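Local structure of alpha-galactosidase (Thermus thermophilus, 6LCJ) at residues E[159-173]-E[185-199]. The protein probably hydrolyses terminal alpha-galactosyl residues from galactosides, as a hexameric, thermostable glycoside hydrolase of family GH36. Numbering follows the deposited sequence.
Sequences PPRVWCSWYSFYTRI and VAAFSFEVFQIDDGW
W163 and C164 pair with F193 and Q194 on neighbouring parallel strands of the TIM barrel. Helix 175-185 makes the beta-alpha-beta crossover between strands 161-164 and 192-195. Backbone bonds run from W163 N to V192 O (2.8 Å) and from Q194 N to W163 O (2.8 Å). R161 O accepts from both E191 N and V192 N.

The aromatic contacts lie on the helix side. W163 has CG anti to the backbone N (chi1 -170°). This lays its six-membered ring beside F193; the planes are only 20° apart, but the rings hardly overlap. V185 CG2 sits over the five-membered ring, 3.6 Å from its centroid. The edge of W163 meets the face of F190 in a T-shaped pair.

Polar contacts gather round R161. R161 NE donates to S189 O (2.8 Å), which lies in the guanidinium plane. The E191 carboxylate stacks over the guanidinium in a long salt bridge, with no N-H aimed at it. E191 OE1 accepts from R161 N through its anti lone pair and forms a salt bridge with R158. A leucine in place of R161 would probably leave S189 O without this donor and E191 without one of its positive neighbours.

At the C-terminal ends of the strands, D196 OD2 forms a salt bridge with K302. D196 N donates to S165 OG (2.9 Å).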
loop_
_atom_site.group_PDB
_atom_site.type_symbol
_atom_site.label_atom_id
_atom_site.label_comp_id
_atom_site.label_asym_id
_atom_site.label_seq_id
_atom_site.Cartn_x
_atom_site.Cartn_y
_atom_site.Cartn_z
ATOM N N PRO E 159 18.885 48.020 -24.958
ATOM C CA PRO E 159 19.397 47.302 -23.773
ATOM C C PRO E 159 20.828 47.703 -23.472
ATOM O O PRO E 159 21.624 47.933 -24.393
ATOM C CB PRO E 159 19.299 45.823 -24.175
ATOM C CG PRO E 159 18.298 45.805 -25.295
ATOM C CD PRO E 159 18.420 47.099 -26.010
ATOM N N PRO E 160 21.181 47.838 -22.203
ATOM C CA PRO E 160 22.562 48.175 -21.856
ATOM C C PRO E 160 23.495 47.005 -22.124
ATOM O O PRO E 160 23.081 45.860 -22.322
ATOM C CB PRO E 160 22.495 48.496 -20.353
ATOM C CG PRO E 160 21.030 48.645 -20.035
ATOM C CD PRO E 160 20.324 47.736 -21.011
ATOM N N ARG E 161 24.780 47.318 -22.158
ATOM C CA ARG E 161 25.816 46.309 -22.281
ATOM C C ARG E 161 26.436 46.150 -20.902
ATOM O O ARG E 161 26.904 47.128 -20.310
ATOM C CB ARG E 161 26.835 46.713 -23.346
ATOM C CG ARG E 161 26.168 46.957 -24.692
ATOM C CD ARG E 161 27.175 47.197 -25.813
ATOM N NE ARG E 161 27.915 48.440 -25.619
ATOM C CZ ARG E 161 27.540 49.604 -26.122
ATOM N NH1 ARG E 161 26.440 49.672 -26.850
ATOM N NH2 ARG E 161 28.255 50.696 -25.890
ATOM N N VAL E 162 26.392 44.934 -20.371
ATOM C CA VAL E 162 26.627 44.693 -18.952
ATOM C C VAL E 162 27.777 43.721 -18.797
ATOM O O VAL E 162 27.810 42.686 -19.472
ATOM C CB VAL E 162 25.374 44.128 -18.255
ATOM C CG1 VAL E 162 25.667 43.886 -16.762
ATOM C CG2 VAL E 162 24.168 45.032 -18.472
ATOM N N TRP E 163 28.702 44.035 -17.895
ATOM C CA TRP E 163 29.603 43.033 -17.352
ATOM C C TRP E 163 29.035 42.580 -16.011
ATOM O O TRP E 163 28.658 43.414 -15.181
ATOM C CB TRP E 163 31.036 43.553 -17.199
ATOM C CG TRP E 163 31.962 42.409 -16.877
ATOM C CD1 TRP E 163 32.603 41.590 -17.768
ATOM C CD2 TRP E 163 32.264 41.898 -15.574
ATOM N NE1 TRP E 163 33.307 40.618 -17.095
ATOM C CE2 TRP E 163 33.116 40.782 -15.749
ATOM C CE3 TRP E 163 31.912 42.284 -14.275
ATOM C CZ2 TRP E 163 33.627 40.054 -14.671
ATOM C CZ3 TRP E 163 32.423 41.565 -13.207
ATOM C CH2 TRP E 163 33.264 40.457 -13.411
ATOM N N CYS E 164 28.969 41.262 -15.804
ATOM C CA CYS E 164 28.281 40.661 -14.662
ATOM C C CYS E 164 29.238 39.704 -13.958
ATOM O O CYS E 164 29.960 38.953 -14.615
ATOM C CB CYS E 164 26.995 39.924 -15.156
ATOM S SG CYS E 164 26.109 38.900 -13.960
ATOM N N SER E 165 29.256 39.716 -12.629
ATOM C CA SER E 165 30.231 38.883 -11.928
ATOM C C SER E 165 29.802 37.429 -11.766
ATOM O O SER E 165 30.639 36.596 -11.393
ATOM C CB SER E 165 30.535 39.456 -10.535
ATOM O OG SER E 165 29.369 39.535 -9.724
ATOM N N TRP E 166 28.538 37.090 -12.026
ATOM C CA TRP E 166 28.024 35.818 -11.531
ATOM C C TRP E 166 28.676 34.629 -12.235
ATOM O O TRP E 166 29.129 33.677 -11.584
ATOM C CB TRP E 166 26.497 35.758 -11.670
ATOM C CG TRP E 166 25.962 34.429 -11.209
ATOM C CD1 TRP E 166 25.411 33.451 -11.989
ATOM C CD2 TRP E 166 25.981 33.906 -9.865
ATOM N NE1 TRP E 166 25.066 32.370 -11.214
ATOM C CE2 TRP E 166 25.403 32.619 -9.911
ATOM C CE3 TRP E 166 26.423 34.400 -8.637
ATOM C CZ2 TRP E 166 25.253 31.827 -8.777
ATOM C CZ3 TRP E 166 26.279 33.605 -7.512
ATOM C CH2 TRP E 166 25.700 32.338 -7.587
ATOM N N TYR E 167 28.740 34.659 -13.564
ATOM C CA TYR E 167 29.104 33.469 -14.315
ATOM C C TYR E 167 30.602 33.304 -14.495
ATOM O O TYR E 167 31.028 32.581 -15.393
ATOM C CB TYR E 167 28.406 33.479 -15.664
ATOM C CG TYR E 167 26.926 33.427 -15.529
ATOM C CD1 TYR E 167 26.273 32.209 -15.331
ATOM C CD2 TYR E 167 26.170 34.592 -15.567
ATOM C CE1 TYR E 167 24.906 32.154 -15.212
ATOM C CE2 TYR E 167 24.803 34.545 -15.443
ATOM C CZ TYR E 167 24.183 33.324 -15.281
ATOM O OH TYR E 167 22.825 33.276 -15.175
ATOM N N SER E 168 31.406 33.942 -13.663
ATOM C CA SER E 168 32.821 33.611 -13.605
ATOM C C SER E 168 33.240 33.364 -12.158
ATOM O O SER E 168 33.898 32.365 -11.864
ATOM C CB SER E 168 33.661 34.719 -14.247
ATOM O OG SER E 168 33.190 35.994 -13.845
ATOM N N PHE E 169 32.847 34.243 -11.238
ATOM C CA PHE E 169 33.265 34.096 -9.849
ATOM C C PHE E 169 32.198 33.508 -8.935
ATOM O O PHE E 169 32.535 33.061 -7.836
ATOM C CB PHE E 169 33.704 35.446 -9.285
ATOM C CG PHE E 169 34.792 36.098 -10.077
ATOM C CD1 PHE E 169 36.075 35.582 -10.063
ATOM C CD2 PHE E 169 34.533 37.230 -10.828
ATOM C CE1 PHE E 169 37.085 36.182 -10.783
ATOM C CE2 PHE E 169 35.537 37.842 -11.563
ATOM C CZ PHE E 169 36.815 37.320 -11.545
ATOM N N TYR E 170 30.935 33.494 -9.359
ATOM C CA TYR E 170 29.801 33.044 -8.537
ATOM C C TYR E 170 29.854 33.813 -7.217
ATOM O O TYR E 170 30.027 35.044 -7.258
ATOM C CB TYR E 170 29.822 31.521 -8.448
ATOM C CG TYR E 170 29.442 30.919 -9.784
ATOM C CD1 TYR E 170 28.110 30.684 -10.099
ATOM C CD2 TYR E 170 30.401 30.664 -10.764
ATOM C CE1 TYR E 170 27.740 30.165 -11.329
ATOM C CE2 TYR E 170 30.039 30.148 -12.016
ATOM C CZ TYR E 170 28.698 29.901 -12.284
ATOM O OH TYR E 170 28.279 29.388 -13.500
ATOM N N THR E 171 29.715 33.160 -6.053
ATOM C CA THR E 171 29.669 33.890 -4.787
ATOM C C THR E 171 31.051 34.289 -4.271
ATOM O O THR E 171 31.122 35.010 -3.271
ATOM C CB THR E 171 28.962 33.072 -3.687
ATOM O OG1 THR E 171 29.542 31.765 -3.607
ATOM C CG2 THR E 171 27.463 32.932 -3.951
ATOM N N ARG E 172 32.141 33.835 -4.904
ATOM C CA ARG E 172 33.500 34.171 -4.472
ATOM C C ARG E 172 33.909 35.551 -4.985
ATOM O O ARG E 172 34.860 35.699 -5.744
ATOM C CB ARG E 172 34.496 33.131 -4.950
ATOM C CG ARG E 172 33.972 31.715 -5.008
ATOM C CD ARG E 172 33.811 31.151 -3.615
ATOM N NE ARG E 172 35.117 30.987 -2.978
ATOM C CZ ARG E 172 35.866 29.888 -3.044
ATOM N NH1 ARG E 172 35.446 28.826 -3.723
ATOM N NH2 ARG E 172 37.050 29.854 -2.436
ATOM N N ILE E 173 33.177 36.575 -4.571
ATOM C CA ILE E 173 33.496 37.937 -4.976
ATOM C C ILE E 173 33.951 38.715 -3.757
ATOM O O ILE E 173 33.632 38.380 -2.608
ATOM C CB ILE E 173 32.324 38.668 -5.664
ATOM C CG1 ILE E 173 31.018 38.481 -4.877
ATOM C CG2 ILE E 173 32.194 38.203 -7.111
ATOM C CD1 ILE E 173 29.947 39.480 -5.264
ATOM N N VAL E 185 37.903 45.539 -17.207
ATOM C CA VAL E 185 36.612 45.636 -17.875
ATOM C C VAL E 185 36.420 47.030 -18.463
ATOM O O VAL E 185 35.797 47.186 -19.522
ATOM C CB VAL E 185 35.475 45.259 -16.896
ATOM C CG1 VAL E 185 34.112 45.693 -17.442
ATOM C CG2 VAL E 185 35.487 43.760 -16.595
ATOM N N ALA E 186 36.975 48.059 -17.813
ATOM C CA ALA E 186 36.736 49.429 -18.258
ATOM C C ALA E 186 37.334 49.714 -19.635
ATOM O O ALA E 186 36.905 50.660 -20.307
ATOM C CB ALA E 186 37.284 50.411 -17.223
ATOM N N ALA E 187 38.296 48.905 -20.083
ATOM C CA ALA E 187 38.849 49.075 -21.422
ATOM C C ALA E 187 37.875 48.669 -22.526
ATOM O O ALA E 187 38.097 49.030 -23.683
ATOM C CB ALA E 187 40.142 48.269 -21.551
ATOM N N PHE E 188 36.808 47.939 -22.208
ATOM C CA PHE E 188 35.877 47.427 -23.208
ATOM C C PHE E 188 34.635 48.306 -23.288
ATOM O O PHE E 188 34.336 49.084 -22.388
ATOM C CB PHE E 188 35.486 45.978 -22.881
ATOM C CG PHE E 188 36.602 44.989 -23.080
ATOM C CD1 PHE E 188 37.584 44.821 -22.108
ATOM C CD2 PHE E 188 36.684 44.242 -24.252
ATOM C CE1 PHE E 188 38.610 43.914 -22.298
ATOM C CE2 PHE E 188 37.720 43.328 -24.457
ATOM C CZ PHE E 188 38.681 43.161 -23.485
ATOM N N SER E 189 33.874 48.138 -24.366
ATOM C CA SER E 189 32.693 48.971 -24.578
ATOM C C SER E 189 31.495 48.508 -23.755
ATOM O O SER E 189 30.419 48.271 -24.309
ATOM C CB SER E 189 32.316 48.980 -26.057
ATOM O OG SER E 189 33.240 49.721 -26.822
ATOM N N PHE E 190 31.658 48.364 -22.446
ATOM C CA PHE E 190 30.536 48.072 -21.563
ATOM C C PHE E 190 29.908 49.375 -21.084
ATOM O O PHE E 190 30.527 50.439 -21.112
ATOM C CB PHE E 190 30.977 47.244 -20.352
ATOM C CG PHE E 190 31.310 45.825 -20.678
ATOM C CD1 PHE E 190 30.302 44.914 -20.967
ATOM C CD2 PHE E 190 32.637 45.392 -20.696
ATOM C CE1 PHE E 190 30.616 43.573 -21.270
ATOM C CE2 PHE E 190 32.960 44.065 -21.003
ATOM C CZ PHE E 190 31.949 43.154 -21.291
ATOM N N GLU E 191 28.665 49.278 -20.625
ATOM C CA GLU E 191 27.973 50.407 -20.020
ATOM C C GLU E 191 27.623 50.200 -18.555
ATOM O O GLU E 191 27.369 51.187 -17.863
ATOM C CB GLU E 191 26.686 50.725 -20.796
ATOM C CG GLU E 191 26.774 50.310 -22.255
ATOM C CD GLU E 191 25.590 50.758 -23.071
ATOM O OE1 GLU E 191 24.767 49.901 -23.468
ATOM O OE2 GLU E 191 25.484 51.972 -23.329
ATOM N N VAL E 192 27.605 48.958 -18.068
ATOM C CA VAL E 192 27.224 48.630 -16.698
ATOM C C VAL E 192 28.216 47.607 -16.159
ATOM O O VAL E 192 28.560 46.643 -16.848
ATOM C CB VAL E 192 25.787 48.062 -16.617
ATOM C CG1 VAL E 192 25.348 47.890 -15.166
ATOM C CG2 VAL E 192 24.797 48.921 -17.377
ATOM N N PHE E 193 28.673 47.814 -14.923
ATOM C CA PHE E 193 29.474 46.842 -14.191
ATOM C C PHE E 193 28.618 46.368 -13.020
ATOM O O PHE E 193 28.371 47.135 -12.083
ATOM C CB PHE E 193 30.776 47.470 -13.711
ATOM C CG PHE E 193 31.729 46.495 -13.092
ATOM C CD1 PHE E 193 31.607 46.132 -11.763
ATOM C CD2 PHE E 193 32.761 45.943 -13.840
ATOM C CE1 PHE E 193 32.498 45.234 -11.185
ATOM C CE2 PHE E 193 33.660 45.042 -13.265
ATOM C CZ PHE E 193 33.526 44.691 -11.927
ATOM N N GLN E 194 28.151 45.116 -13.073
ATOM C CA GLN E 194 27.106 44.648 -12.168
ATOM C C GLN E 194 27.649 43.609 -11.197
ATOM O O GLN E 194 28.142 42.564 -11.620
ATOM C CB GLN E 194 25.921 44.081 -12.944
ATOM C CG GLN E 194 24.712 43.753 -12.053
ATOM C CD GLN E 194 24.319 42.295 -12.170
ATOM O OE1 GLN E 194 24.038 41.807 -13.276
ATOM N NE2 GLN E 194 24.320 41.580 -11.043
ATOM N N ILE E 195 27.552 43.908 -9.899
ATOM C CA ILE E 195 27.936 42.994 -8.823
ATOM C C ILE E 195 26.762 42.068 -8.529
ATOM O O ILE E 195 25.650 42.531 -8.251
ATOM C CB ILE E 195 28.345 43.767 -7.562
ATOM C CG1 ILE E 195 29.576 44.602 -7.841
ATOM C CG2 ILE E 195 28.644 42.832 -6.407
ATOM C CD1 ILE E 195 29.507 45.904 -7.168
ATOM N N ASP E 196 27.007 40.765 -8.568
ATOM C CA ASP E 196 25.927 39.818 -8.411
ATOM C C ASP E 196 25.925 39.237 -6.993
ATOM O O ASP E 196 26.405 39.865 -6.040
ATOM C CB ASP E 196 26.044 38.724 -9.479
ATOM C CG ASP E 196 24.692 38.129 -9.855
ATOM O OD1 ASP E 196 24.333 37.056 -9.289
ATOM O OD2 ASP E 196 24.009 38.713 -10.735
ATOM N N ASP E 197 25.372 38.036 -6.853
ATOM C CA ASP E 197 25.286 37.356 -5.573
ATOM C C ASP E 197 26.678 37.176 -4.987
ATOM O O ASP E 197 27.627 36.840 -5.699
ATOM C CB ASP E 197 24.586 36.012 -5.793
ATOM C CG ASP E 197 24.341 35.230 -4.521
ATOM O OD1 ASP E 197 24.445 35.777 -3.403
ATOM O OD2 ASP E 197 24.006 34.032 -4.652
ATOM N N GLY E 198 26.809 37.467 -3.688
ATOM C CA GLY E 198 28.070 37.314 -2.993
ATOM C C GLY E 198 28.554 38.526 -2.213
ATOM O O GLY E 198 29.521 38.425 -1.452
ATOM N N TRP E 199 27.921 39.681 -2.403
ATOM C CA TRP E 199 28.314 40.873 -1.659
ATOM C C TRP E 199 27.615 41.009 -0.308
ATOM O O TRP E 199 28.128 41.717 0.563
ATOM C CB TRP E 199 28.038 42.132 -2.483
ATOM C CG TRP E 199 26.578 42.373 -2.721
ATOM C CD1 TRP E 199 25.828 41.898 -3.759
ATOM C CD2 TRP E 199 25.688 43.143 -1.904
ATOM N NE1 TRP E 199 24.527 42.321 -3.640
ATOM C CE2 TRP E 199 24.413 43.095 -2.515
ATOM C CE3 TRP E 199 25.842 43.869 -0.715
ATOM C CZ2 TRP E 199 23.301 43.744 -1.978
ATOM C CZ3 TRP E 199 24.739 44.521 -0.190
ATOM C CH2 TRP E 199 23.483 44.452 -0.822
HETATM O O HOH W 1 30.607 51.707 -23.959
HETATM O O HOH W 2 28.851 37.110 -8.208
#